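PDB 3CTD: putative ATPase, AAA family, which probably acts as a DNA-dependent ATPase of the RarA/MGS1/WRNIP1 subfamily in cellular responses to stalled DNA replication. Local coordinates for residues L55-L58 / A59-V62; A64-D67 / P68-F72; L76-A79 / C80-G84; F112-Q115 / A116-L120. The protein carries 1 engineered substitution. All blocks are in the same frame, centred on the assembly; numbering follows the deposited sequence.

Along the chain the order is contact 1 on helix 51-63, contact 2 at the turn into helix 68-83, contact 3 at the far end of that same helix, and contact 4 on helix 110-121; each closes before the next opens. Contact 4 lies about 12, 14 and 13 Å, centre to centre, from contacts 1, 2 and 3 and touches all three, through Leu118, Leu113 and Leu120 among others. Contacts 1 and 2 are closest, about 10 Å between centres, whereas contacts 1 and 3 do not touch. All four belong to the MgsA-type C-terminal part, and contacts 1, 3 and 4 also pack against other subunits of the four-chain assembly, so these helices serve both core and interfaces.

Contact 1: residues L55-L58 / A59-V62; sequences LYWL and ANMV
Trp57 and Asn60 meet with the amide at the rim of the indole: Asn60 ND2 stands 3.9 Å from Trp57 CZ3, near the ring plane, so the six-membered edge and not a face is used. The amide plane is turned 38° from the indole. A face of the indole is instead covered by its neighbour, since Tyr56 CD2 sits 3.8 Å above the Trp57 plane, over its centre. The polar end of the indole looks elsewhere, NE1 donating to the backbone O of Tyr173 on the second subunit. Trp57 and Asn60 lie one turn apart on helix 51-63, part of the all-helical MgsA C-terminal region, and its i to i+4 ladder supplies the frame: Ala59 N bonds Leu55 O at 2.8 Å and Asn60 N bonds Tyr56 O at 2.9 Å. Round the helix, Leu58 turns its CD1 methyl to two partners, Met61 CE at 4.3 Å and Val62 CG1 at 4.3 Å, a loose apolar fit. Met61 reaches back because its chain folds at the sulfur (chi3 -67°), which carries CE to 3.9 Å from Leu58 CA. Val62 CG1 lies against the helix backbone, 3.2 Å from Leu58 O. Asn60 and Met61 also lean on Val38 of helix 36-47, while Leu58 presses on Ser117 of helix 110-121 and on Ile132 of the second subunit.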
ATOM      1  N   LEU B  55      -6.116   6.477  22.773  1.00 29.14           N
ATOM      2  CA  LEU B  55      -7.525   6.067  22.676  1.00 28.19           C
ATOM      3  C   LEU B  55      -8.487   6.957  23.471  1.00 30.96           C
ATOM      4  O   LEU B  55      -9.600   7.300  23.011  1.00 29.08           O
ATOM      5  CB  LEU B  55      -7.678   4.615  23.061  1.00 29.17           C
ATOM      6  CG  LEU B  55      -7.113   3.610  22.087  1.00 29.58           C
ATOM      7  CD1 LEU B  55      -7.198   2.293  22.782  1.00 34.30           C
ATOM      8  CD2 LEU B  55      -7.897   3.603  20.754  1.00 24.16           C
ATOM      9  N   TYR B  56      -8.054   7.354  24.659  1.00 33.20           N
ATOM     10  CA  TYR B  56      -8.877   8.204  25.499  1.00 32.84           C
ATOM     11  C   TYR B  56      -9.166   9.535  24.816  1.00 34.28           C
ATOM     12  O   TYR B  56     -10.343   9.925  24.701  1.00 35.58           O
ATOM     13  CB  TYR B  56      -8.208   8.379  26.853  1.00 41.69           C
ATOM     14  CG  TYR B  56      -8.958   9.231  27.803  1.00 46.31           C
ATOM     15  CD1 TYR B  56      -9.937   8.692  28.630  1.00 50.58           C
ATOM     16  CD2 TYR B  56      -8.694  10.586  27.882  1.00 49.57           C
ATOM     17  CE1 TYR B  56     -10.660   9.502  29.493  1.00 54.50           C
ATOM     18  CE2 TYR B  56      -9.388  11.405  28.748  1.00 51.81           C
ATOM     19  CZ  TYR B  56     -10.370  10.868  29.555  1.00 55.25           C
ATOM     20  OH  TYR B  56     -11.046  11.691  30.438  1.00 55.46           O
ATOM     21  N   TRP B  57      -8.147  10.216  24.282  1.00 30.42           N
ATOM     22  CA  TRP B  57      -8.444  11.499  23.604  1.00 30.47           C
ATOM     23  C   TRP B  57      -9.204  11.328  22.304  1.00 29.66           C
ATOM     24  O   TRP B  57     -10.003  12.178  21.945  1.00 35.25           O
ATOM     25  CB  TRP B  57      -7.183  12.390  23.419  1.00 35.78           C
ATOM     26  CG  TRP B  57      -6.478  12.629  24.726  1.00 35.95           C
ATOM     27  CD1 TRP B  57      -5.289  12.105  25.108  1.00 35.48           C
ATOM     28  CD2 TRP B  57      -6.975  13.390  25.849  1.00 35.74           C
ATOM     29  NE1 TRP B  57      -4.995  12.505  26.386  1.00 40.21           N
ATOM     30  CE2 TRP B  57      -6.009  13.301  26.863  1.00 38.46           C
ATOM     31  CE3 TRP B  57      -8.151  14.150  26.085  1.00 40.64           C
ATOM     32  CZ2 TRP B  57      -6.160  13.956  28.116  1.00 39.80           C
ATOM     33  CZ3 TRP B  57      -8.316  14.794  27.325  1.00 38.45           C
ATOM     34  CH2 TRP B  57      -7.317  14.685  28.326  1.00 39.82           C
ATOM     35  N   LEU B  58      -8.980  10.239  21.583  1.00 31.22           N
ATOM     36  CA  LEU B  58      -9.857   9.901  20.420  1.00 34.65           C
ATOM     37  C   LEU B  58     -11.326   9.803  20.858  1.00 34.39           C
ATOM     38  O   LEU B  58     -12.206  10.450  20.298  1.00 34.21           O
ATOM     39  CB  LEU B  58      -9.437   8.568  19.742  1.00 30.84           C
ATOM     40  CG  LEU B  58     -10.266   8.153  18.527  1.00 30.60           C
ATOM     41  CD1 LEU B  58     -10.261   9.221  17.404  1.00 28.09           C
ATOM     42  CD2 LEU B  58      -9.743   6.875  17.997  1.00 26.49           C
ATOM     43  N   ALA B  59     -11.572   9.002  21.884  1.00 34.26           N
ATOM     44  CA  ALA B  59     -12.924   8.784  22.382  1.00 35.83           C
ATOM     45  C   ALA B  59     -13.555  10.119  22.828  1.00 40.11           C
ATOM     46  O   ALA B  59     -14.730  10.416  22.511  1.00 39.58           O
ATOM     47  CB  ALA B  59     -12.882   7.753  23.535  1.00 35.49           C
ATOM     48  N   ASN B  60     -12.769  10.925  23.552  1.00 40.76           N
ATOM     49  CA  ASN B  60     -13.183  12.260  23.922  1.00 37.83           C
ATOM     50  C   ASN B  60     -13.702  13.002  22.709  1.00 37.41           C
ATOM     51  O   ASN B  60     -14.830  13.491  22.690  1.00 38.79           O
ATOM     52  CB  ASN B  60     -11.986  13.012  24.486  1.00 43.99           C
ATOM     53  CG  ASN B  60     -12.346  14.418  24.969  1.00 48.30           C
ATOM     54  OD1 ASN B  60     -12.913  15.255  24.229  1.00 50.70           O
ATOM     55  ND2 ASN B  60     -12.008  14.690  26.212  1.00 47.99           N
ATOM     56  N   MET B  61     -12.872  13.060  21.668  1.00 39.52           N
ATOM     57  CA  MET B  61     -13.195  13.833  20.461  1.00 35.94           C
ATOM     58  C   MET B  61     -14.501  13.401  19.782  1.00 37.20           C
ATOM     59  O   MET B  61     -15.299  14.251  19.375  1.00 38.93           O
ATOM     60  CB  MET B  61     -12.012  13.852  19.469  1.00 33.18           C
ATOM     61  CG  MET B  61     -10.760  14.697  19.916  1.00 32.38           C
ATOM     62  SD  MET B  61      -9.616  14.938  18.551  1.00 26.82           S
ATOM     63  CE  MET B  61      -9.166  13.214  18.449  1.00 29.23           C
ATOM     64  N   VAL B  62     -14.735  12.099  19.644  1.00 37.66           N
ATOM     65  CA  VAL B  62     -15.960  11.674  18.960  1.00 42.09           C
ATOM     66  C   VAL B  62     -17.237  11.888  19.797  1.00 44.94           C
ATOM     67  O   VAL B  62     -18.267  12.282  19.244  1.00 43.94           O
ATOM     68  CB  VAL B  62     -15.888  10.221  18.255  1.00 43.09           C
ATOM     69  CG1 VAL B  62     -14.492   9.684  18.215  1.00 41.69           C
ATOM     70  CG2 VAL B  62     -16.867   9.235  18.846  1.00 43.69           C
TER

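Contact 2: residues A64-D67 / P68-F72; sequences AGED and PNFIF
Glu66 lays its side chain against Phe70, just inside the next helix. From CB the chain runs with CG opposite the backbone N (chi1 -179°), and CG reaches the ring edge, in its plane, 3.9 Å from Phe70 CD2, while also touching Ile71 CG1. A bend at chi2 (63°) then swings the carboxylate back toward the main chain. Its carbon CD lies 3.4 Å from Phe70 CD2, and OE2 lies 3.3 Å from that same Phe70 CD2, the carboxylate and ring planes being 54° apart. OE2 also accepts from Asp67 N at 3.1 Å, on its anti side; OE1 stays near both Phe70 CD2 and CE2. Replaced by an alanine, Glu66 would lose this carboxylate, which would probably strip Asp67 N of its acceptor and uncover the CD2 side of Phe70. Asp67 itself caps the helix: OD1 takes Asn69 N at 2.9 Å, the donor arriving from above the carboxylate plane, and Asp67 O receives Ile71 N. With Gly65 closing helix 51-63 at positive phi, the geometry is that of a tight helix-to-helix connection, a Schellman motif followed by an aspartate N-cap.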
ATOM      1  N   ALA B  64     -17.615  14.348  21.601  1.00 41.83           N
ATOM      2  CA  ALA B  64     -17.824  15.785  21.514  1.00 41.83           C
ATOM      3  C   ALA B  64     -18.233  16.213  20.111  1.00 40.34           C
ATOM      4  O   ALA B  64     -18.357  17.399  19.815  1.00 41.97           O
ATOM      5  CB  ALA B  64     -16.569  16.556  21.996  1.00 38.77           C
ATOM      6  N   GLY B  65     -18.446  15.252  19.228  1.00 39.33           N
ATOM      7  CA  GLY B  65     -18.864  15.601  17.882  1.00 38.40           C
ATOM      8  C   GLY B  65     -17.790  16.085  16.902  1.00 40.46           C
ATOM      9  O   GLY B  65     -18.131  16.676  15.880  1.00 43.32           O
ATOM     10  N   GLU B  66     -16.510  15.831  17.165  1.00 37.61           N
ATOM     11  CA  GLU B  66     -15.458  16.372  16.304  1.00 36.36           C
ATOM     12  C   GLU B  66     -15.567  15.801  14.910  1.00 37.57           C
ATOM     13  O   GLU B  66     -15.925  14.650  14.739  1.00 40.75           O
ATOM     14  CB  GLU B  66     -14.085  16.048  16.906  1.00 40.95           C
ATOM     15  CG  GLU B  66     -12.902  16.578  16.125  1.00 40.66           C
ATOM     16  CD  GLU B  66     -12.883  18.084  16.063  1.00 42.18           C
ATOM     17  OE1 GLU B  66     -12.415  18.673  17.059  1.00 41.95           O
ATOM     18  OE2 GLU B  66     -13.340  18.666  15.039  1.00 44.72           O
ATOM     19  N   ASP B  67     -15.286  16.602  13.894  1.00 41.42           N
ATOM     20  CA  ASP B  67     -15.385  16.130  12.507  1.00 41.43           C
ATOM     21  C   ASP B  67     -14.356  15.029  12.241  1.00 40.67           C
ATOM     22  O   ASP B  67     -13.184  15.264  12.441  1.00 42.01           O
ATOM     23  CB  ASP B  67     -15.076  17.330  11.620  1.00 42.19           C
ATOM     24  CG  ASP B  67     -15.151  17.017  10.142  1.00 47.33           C
ATOM     25  OD1 ASP B  67     -15.284  15.828   9.725  1.00 45.96           O
ATOM     26  OD2 ASP B  67     -15.060  18.004   9.382  1.00 52.54           O
ATOM     27  N   PRO B  68     -14.774  13.824  11.803  1.00 42.93           N
ATOM     28  CA  PRO B  68     -13.766  12.767  11.564  1.00 44.20           C
ATOM     29  C   PRO B  68     -12.716  13.160  10.512  1.00 46.03           C
ATOM     30  O   PRO B  68     -11.530  12.831  10.672  1.00 48.10           O
ATOM     31  CB  PRO B  68     -14.593  11.549  11.082  1.00 41.53           C
ATOM     32  CG  PRO B  68     -15.872  12.120  10.613  1.00 44.59           C
ATOM     33  CD  PRO B  68     -16.133  13.364  11.471  1.00 43.40           C
ATOM     34  N   ASN B  69     -13.129  13.871   9.465  1.00 46.64           N
ATOM     35  CA  ASN B  69     -12.173  14.413   8.469  1.00 48.51           C
ATOM     36  C   ASN B  69     -11.093  15.261   9.113  1.00 49.45           C
ATOM     37  O   ASN B  69      -9.911  15.138   8.764  1.00 51.68           O
ATOM     38  CB  ASN B  69     -12.882  15.238   7.388  1.00 49.97           C
ATOM     39  CG  ASN B  69     -13.887  14.409   6.604  1.00 53.44           C
ATOM     40  OD1 ASN B  69     -13.544  13.353   6.057  1.00 52.96           O
ATOM     41  ND2 ASN B  69     -15.153  14.852   6.598  1.00 50.64           N
ATOM     42  N   PHE B  70     -11.476  16.101  10.075  1.00 42.02           N
ATOM     43  CA  PHE B  70     -10.481  16.844  10.821  1.00 41.37           C
ATOM     44  C   PHE B  70      -9.513  15.896  11.571  1.00 42.41           C
ATOM     45  O   PHE B  70      -8.296  16.038  11.490  1.00 44.89           O
ATOM     46  CB  PHE B  70     -11.139  17.857  11.743  1.00 38.14           C
ATOM     47  CG  PHE B  70     -10.189  18.607  12.584  1.00 42.97           C
ATOM     48  CD1 PHE B  70      -9.202  19.391  12.010  1.00 44.92           C
ATOM     49  CD2 PHE B  70     -10.269  18.537  13.963  1.00 47.15           C
ATOM     50  CE1 PHE B  70      -8.303  20.114  12.804  1.00 49.88           C
ATOM     51  CE2 PHE B  70      -9.370  19.242  14.764  1.00 52.75           C
ATOM     52  CZ  PHE B  70      -8.381  20.050  14.179  1.00 49.61           C
ATOM     53  N   ILE B  71     -10.028  14.885  12.236  1.00 40.21           N
ATOM     54  CA  ILE B  71      -9.129  13.958  12.958  1.00 39.08           C
ATOM     55  C   ILE B  71      -8.175  13.251  11.980  1.00 33.87           C
ATOM     56  O   ILE B  71      -6.981  13.136  12.232  1.00 31.51           O
ATOM     57  CB  ILE B  71      -9.939  12.893  13.738  1.00 35.29           C
ATOM     58  CG1 ILE B  71     -10.869  13.568  14.766  1.00 32.45           C
ATOM     59  CG2 ILE B  71      -9.025  11.825  14.314  1.00 28.30           C
ATOM     60  CD1 ILE B  71     -12.037  12.653  15.199  1.00 28.88           C
ATOM     61  N   PHE B  72      -8.706  12.789  10.861  1.00 31.59           N
ATOM     62  CA  PHE B  72      -7.873  12.157   9.809  1.00 35.94           C
ATOM     63  C   PHE B  72      -6.820  13.079   9.195  1.00 38.07           C
ATOM     64  O   PHE B  72      -5.768  12.602   8.789  1.00 37.32           O
ATOM     65  CB  PHE B  72      -8.713  11.547   8.686  1.00 30.43           C
ATOM     66  CG  PHE B  72      -9.130  10.157   8.964  1.00 31.67           C
ATOM     67  CD1 PHE B  72      -8.173   9.168   9.198  1.00 30.41           C
ATOM     68  CD2 PHE B  72     -10.464   9.826   9.023  1.00 24.55           C
ATOM     69  CE1 PHE B  72      -8.551   7.867   9.471  1.00 28.82           C
ATOM     70  CE2 PHE B  72     -10.827   8.533   9.284  1.00 29.61           C
ATOM     71  CZ  PHE B  72      -9.877   7.548   9.523  1.00 27.81           C
TER

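Contact 3: residues L76-A79 / C80-G84; sequences LISA and CEDIG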
ATOM      1  N   LEU B  76      -2.986  12.166   9.236  1.00 27.85           N
ATOM      2  CA  LEU B  76      -2.187  12.087   8.017  1.00 31.81           C
ATOM      3  C   LEU B  76      -0.916  12.905   8.230  1.00 34.51           C
ATOM      4  O   LEU B  76       0.196  12.402   8.023  1.00 33.43           O
ATOM      5  CB  LEU B  76      -2.938  12.567   6.778  1.00 32.63           C
ATOM      6  CG  LEU B  76      -4.038  11.650   6.196  1.00 36.42           C
ATOM      7  CD1 LEU B  76      -4.976  12.468   5.265  1.00 32.21           C
ATOM      8  CD2 LEU B  76      -3.509  10.398   5.480  1.00 35.08           C
ATOM      9  N   ILE B  77      -1.089  14.149   8.676  1.00 32.53           N
ATOM     10  CA  ILE B  77       0.032  15.002   9.077  1.00 32.77           C
ATOM     11  C   ILE B  77       1.020  14.337  10.034  1.00 34.24           C
ATOM     12  O   ILE B  77       2.219  14.333   9.798  1.00 35.60           O
ATOM     13  CB  ILE B  77      -0.475  16.303   9.722  1.00 35.02           C
ATOM     14  CG1 ILE B  77      -1.361  17.066   8.713  1.00 38.19           C
ATOM     15  CG2 ILE B  77       0.695  17.146  10.251  1.00 31.83           C
ATOM     16  CD1 ILE B  77      -1.980  18.373   9.284  1.00 34.85           C
ATOM     17  N   SER B  78       0.525  13.805  11.140  1.00 33.19           N
ATOM     18  CA  SER B  78       1.380  13.191  12.119  1.00 31.86           C
ATOM     19  C   SER B  78       2.115  11.949  11.533  1.00 31.28           C
ATOM     20  O   SER B  78       3.275  11.668  11.867  1.00 32.01           O
ATOM     21  CB  SER B  78       0.569  12.874  13.375  1.00 30.00           C
ATOM     22  OG  SER B  78       1.125  11.729  13.967  1.00 36.26           O
ATOM     23  N   ALA B  79       1.482  11.239  10.616  1.00 28.80           N
ATOM     24  CA  ALA B  79       2.177  10.150   9.933  1.00 28.94           C
ATOM     25  C   ALA B  79       3.453  10.567   9.167  1.00 29.55           C
ATOM     26  O   ALA B  79       4.346   9.752   8.915  1.00 27.85           O
ATOM     27  CB  ALA B  79       1.188   9.405   9.006  1.00 29.94           C
ATOM     28  N   CYS B  80       3.552  11.830   8.775  1.00 29.84           N
ATOM     29  CA  CYS B  80       4.763  12.297   8.095  1.00 31.89           C
ATOM     30  C   CYS B  80       5.637  13.158   9.003  1.00 34.57           C
ATOM     31  O   CYS B  80       6.875  13.125   8.921  1.00 34.11           O
ATOM     32  CB  CYS B  80       4.427  13.041   6.781  1.00 33.31           C
ATOM     33  SG  CYS B  80       3.646  11.891   5.591  1.00 37.94           S
ATOM     34  N   GLU B  81       4.995  13.918   9.878  1.00 32.91           N
ATOM     35  CA  GLU B  81       5.733  14.779  10.756  1.00 35.41           C
ATOM     36  C   GLU B  81       6.378  14.046  11.936  1.00 36.78           C
ATOM     37  O   GLU B  81       7.505  14.362  12.297  1.00 37.73           O
ATOM     38  CB  GLU B  81       4.848  15.888  11.266  1.00 35.86           C
ATOM     39  CG  GLU B  81       5.466  16.577  12.426  1.00 45.39           C
ATOM     40  CD  GLU B  81       4.754  17.857  12.831  1.00 48.67           C
ATOM     41  OE1 GLU B  81       5.473  18.855  13.013  1.00 54.94           O
ATOM     42  OE2 GLU B  81       3.512  17.885  12.973  1.00 49.29           O
ATOM     43  N   ASP B  82       5.678  13.061  12.523  1.00 40.02           N
ATOM     44  CA  ASP B  82       6.110  12.433  13.782  1.00 32.97           C
ATOM     45  C   ASP B  82       6.553  11.002  13.583  1.00 34.59           C
ATOM     46  O   ASP B  82       7.341  10.519  14.349  1.00 37.44           O
ATOM     47  CB  ASP B  82       4.998  12.438  14.822  1.00 34.24           C
ATOM     48  CG  ASP B  82       4.623  13.829  15.291  1.00 41.00           C
ATOM     49  OD1 ASP B  82       5.505  14.551  15.819  1.00 39.76           O
ATOM     50  OD2 ASP B  82       3.425  14.193  15.149  1.00 43.15           O
ATOM     51  N   ILE B  83       6.032  10.289  12.590  1.00 31.74           N
ATOM     52  CA  ILE B  83       6.543   8.940  12.305  1.00 29.29           C
ATOM     53  C   ILE B  83       7.502   9.031  11.100  1.00 29.64           C
ATOM     54  O   ILE B  83       8.698   8.695  11.185  1.00 32.70           O
ATOM     55  CB  ILE B  83       5.380   7.916  12.008  1.00 30.29           C
ATOM     56  CG1 ILE B  83       4.657   7.462  13.275  1.00 24.51           C
ATOM     57  CG2 ILE B  83       5.864   6.696  11.210  1.00 29.04           C
ATOM     58  CD1 ILE B  83       4.118   8.540  14.049  1.00 24.56           C
ATOM     59  N   GLY B  84       6.983   9.496   9.977  1.00 31.18           N
ATOM     60  CA  GLY B  84       7.830   9.876   8.833  1.00 31.24           C
ATOM     61  C   GLY B  84       8.617   8.711   8.296  1.00 33.84           C
ATOM     62  O   GLY B  84       8.105   7.579   8.236  1.00 33.70           O
TER
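Ser78 and Asp82 lie one turn apart where helix 68-83 widens into a pi-type turn at its C-terminal end. The evidence is in the carbonyls: Ser78 O accepts from Asp82 N at 2.9 Å and also from Ile83 N at 3.2 Å, the second bond spanning five residues. A further five-residue bond joins Gly84 N to Ala79 O at 2.9 Å. Gly84 leaves the helix at positive phi, where a CB would clash with Cys80 O, so glycine suits the place. One residue back from Ser78, Ile77 O is also shared, by Glu81 N and by Cys80 N.

The side chains follow this frame. Ser78 holds OG in an unusual, non-staggered position (chi1 149°), 3.6 Å from Asp82 OD2. The Asp82 carboxylate, its CG opposite the carbonyl carbon (chi1 -66°), is claimed mainly by others: OD1 forms a salt bridge with Arg47 and accepts from His162 of the second subunit, which probably keeps it ionised. Glu81 stays extended beyond CG and runs alongside Ile77, pointing the same way, with OE2 4.0 Å from Ile77 CG2. Cys80 sets SG beside its own backbone N and against the backbone of Ala79; it packs on Gln115 of the third subunit. Ile83 folds its longer branch at chi2 (56°), and this places CD1 3.9 Å from Ser78 O, the carbonyl that two amides already hold.

Contact 4: residues F112-Q115 / A116-L120; sequences FLSQ and ASLYL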
ATOM      1  N   PHE B 112     -11.710   2.370  12.122  1.00 32.56           N
ATOM      2  CA  PHE B 112     -10.648   2.851  11.219  1.00 31.83           C
ATOM      3  C   PHE B 112      -9.967   4.053  11.876  1.00 29.63           C
ATOM      4  O   PHE B 112      -8.753   4.167  11.795  1.00 29.64           O
ATOM      5  CB  PHE B 112     -11.164   3.164   9.802  1.00 29.03           C
ATOM      6  CG  PHE B 112     -11.786   2.000   9.159  1.00 27.35           C
ATOM      7  CD1 PHE B 112     -11.007   0.924   8.740  1.00 29.13           C
ATOM      8  CD2 PHE B 112     -13.152   1.920   9.037  1.00 31.54           C
ATOM      9  CE1 PHE B 112     -11.598  -0.216   8.171  1.00 31.13           C
ATOM     10  CE2 PHE B 112     -13.772   0.788   8.469  1.00 32.47           C
ATOM     11  CZ  PHE B 112     -12.990  -0.273   8.031  1.00 33.77           C
ATOM     12  N   LEU B 113     -10.724   4.896  12.600  1.00 26.49           N
ATOM     13  CA  LEU B 113     -10.085   5.962  13.384  1.00 25.53           C
ATOM     14  C   LEU B 113      -9.150   5.337  14.406  1.00 27.64           C
ATOM     15  O   LEU B 113      -7.960   5.697  14.538  1.00 25.99           O
ATOM     16  CB  LEU B 113     -11.135   6.849  14.055  1.00 25.50           C
ATOM     17  CG  LEU B 113     -11.863   7.872  13.141  1.00 28.16           C
ATOM     18  CD1 LEU B 113     -13.215   8.429  13.731  1.00 27.64           C
ATOM     19  CD2 LEU B 113     -10.949   9.029  12.661  1.00 27.74           C
ATOM     20  N   SER B 114      -9.692   4.362  15.115  1.00 28.54           N
ATOM     21  CA  SER B 114      -8.936   3.616  16.087  1.00 28.81           C
ATOM     22  C   SER B 114      -7.706   2.889  15.513  1.00 30.69           C
ATOM     23  O   SER B 114      -6.612   3.073  16.047  1.00 31.27           O
ATOM     24  CB  SER B 114      -9.871   2.676  16.817  1.00 27.85           C
ATOM     25  OG  SER B 114      -9.112   1.835  17.605  1.00 29.10           O
ATOM     26  N   GLN B 115      -7.844   2.096  14.438  1.00 30.34           N
ATOM     27  CA  GLN B 115      -6.648   1.486  13.792  1.00 27.87           C
ATOM     28  C   GLN B 115      -5.550   2.507  13.442  1.00 30.32           C
ATOM     29  O   GLN B 115      -4.355   2.310  13.733  1.00 26.33           O
ATOM     30  CB  GLN B 115      -7.016   0.745  12.516  1.00 26.16           C
ATOM     31  CG  GLN B 115      -5.815   0.306  11.710  1.00 32.52           C
ATOM     32  CD  GLN B 115      -6.032  -1.021  10.980  1.00 37.55           C
ATOM     33  OE1 GLN B 115      -7.019  -1.694  11.222  1.00 40.98           O
ATOM     34  NE2 GLN B 115      -5.130  -1.379  10.058  1.00 34.58           N
ATOM     35  N   ALA B 116      -5.960   3.575  12.750  1.00 28.79           N
ATOM     36  CA  ALA B 116      -5.036   4.600  12.330  1.00 26.58           C
ATOM     37  C   ALA B 116      -4.323   5.229  13.546  1.00 26.38           C
ATOM     38  O   ALA B 116      -3.088   5.392  13.568  1.00 26.38           O
ATOM     39  CB  ALA B 116      -5.771   5.652  11.519  1.00 24.88           C
ATOM     40  N   SER B 117      -5.107   5.588  14.551  1.00 26.20           N
ATOM     41  CA  SER B 117      -4.567   6.185  15.759  1.00 26.94           C
ATOM     42  C   SER B 117      -3.601   5.252  16.468  1.00 29.04           C
ATOM     43  O   SER B 117      -2.446   5.630  16.736  1.00 32.13           O
ATOM     44  CB  SER B 117      -5.710   6.637  16.673  1.00 27.27           C
ATOM     45  OG  SER B 117      -6.541   7.506  15.889  1.00 30.50           O
ATOM     46  N   LEU B 118      -4.062   4.051  16.787  1.00 27.93           N
ATOM     47  CA  LEU B 118      -3.210   3.058  17.477  1.00 29.67           C
ATOM     48  C   LEU B 118      -1.937   2.772  16.728  1.00 29.26           C
ATOM     49  O   LEU B 118      -0.871   2.621  17.310  1.00 31.90           O
ATOM     50  CB  LEU B 118      -3.984   1.752  17.693  1.00 28.99           C
ATOM     51  CG  LEU B 118      -5.039   1.857  18.808  1.00 32.86           C
ATOM     52  CD1 LEU B 118      -5.984   0.673  18.696  1.00 30.35           C
ATOM     53  CD2 LEU B 118      -4.392   1.970  20.227  1.00 27.79           C
ATOM     54  N   TYR B 119      -2.046   2.726  15.407  1.00 33.10           N
ATOM     55  CA  TYR B 119      -0.910   2.383  14.551  1.00 30.21           C
ATOM     56  C   TYR B 119       0.238   3.404  14.674  1.00 28.71           C
ATOM     57  O   TYR B 119       1.406   3.031  14.755  1.00 22.94           O
ATOM     58  CB  TYR B 119      -1.392   2.321  13.113  1.00 25.17           C
ATOM     59  CG  TYR B 119      -0.308   1.978  12.151  1.00 27.11           C
ATOM     60  CD1 TYR B 119      -0.159   0.704  11.656  1.00 28.51           C
ATOM     61  CD2 TYR B 119       0.576   2.934  11.718  1.00 31.91           C
ATOM     62  CE1 TYR B 119       0.873   0.391  10.723  1.00 27.88           C
ATOM     63  CE2 TYR B 119       1.617   2.631  10.791  1.00 32.91           C
ATOM     64  CZ  TYR B 119       1.753   1.368  10.297  1.00 32.71           C
ATOM     65  OH  TYR B 119       2.775   1.101   9.381  1.00 37.33           O
ATOM     66  N   LEU B 120      -0.107   4.696  14.627  1.00 27.24           N
ATOM     67  CA  LEU B 120       0.866   5.765  14.821  1.00 26.12           C
ATOM     68  C   LEU B 120       1.409   5.757  16.249  1.00 30.57           C
ATOM     69  O   LEU B 120       2.607   5.879  16.433  1.00 35.56           O
ATOM     70  CB  LEU B 120       0.265   7.121  14.468  1.00 25.30           C
ATOM     71  CG  LEU B 120      -0.141   7.250  13.004  1.00 28.06           C
ATOM     72  CD1 LEU B 120      -0.640   8.662  12.674  1.00 23.74           C
ATOM     73  CD2 LEU B 120       1.042   6.850  12.113  1.00 25.04           C
TER
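Leu113 O is gripped twice by one residue: Ser117 N reaches it at 2.9 Å and Ser117 OG donates to it at 2.7 Å. The amide comes in nearly along the C=O direction (C=O...N angle 160°), while the hydroxyl approaches from above the carbonyl plane, 41° out of it. That placing follows from chi1 -55°, which tucks OG beside the backbone N and turns it back over the preceding turn. With an alanine in place of Ser117, Leu113 O would keep its helical bond but would probably lose the second donor, and the touch on Phe42 of helix 36-47 would be thinned. Elsewhere on helix 110-121, Leu118 lays CD1 3.5 Å from Ser114 OG, an oxygen whose polar partner is Thr129 O of the second subunit. Tyr119 starts close in, with CB 3.0 Å from Gln115 O, but its ring leads outward to stack on Trp191 of that second subunit. Leu113 and Ala116 meanwhile face helix 68-83. Chemically, then, the small hydroxyls here answer carbonyl oxygens, Ser117 within its own helix and Ser114 across the subunit interface, so both buried serine hydroxyls have a carbonyl partner.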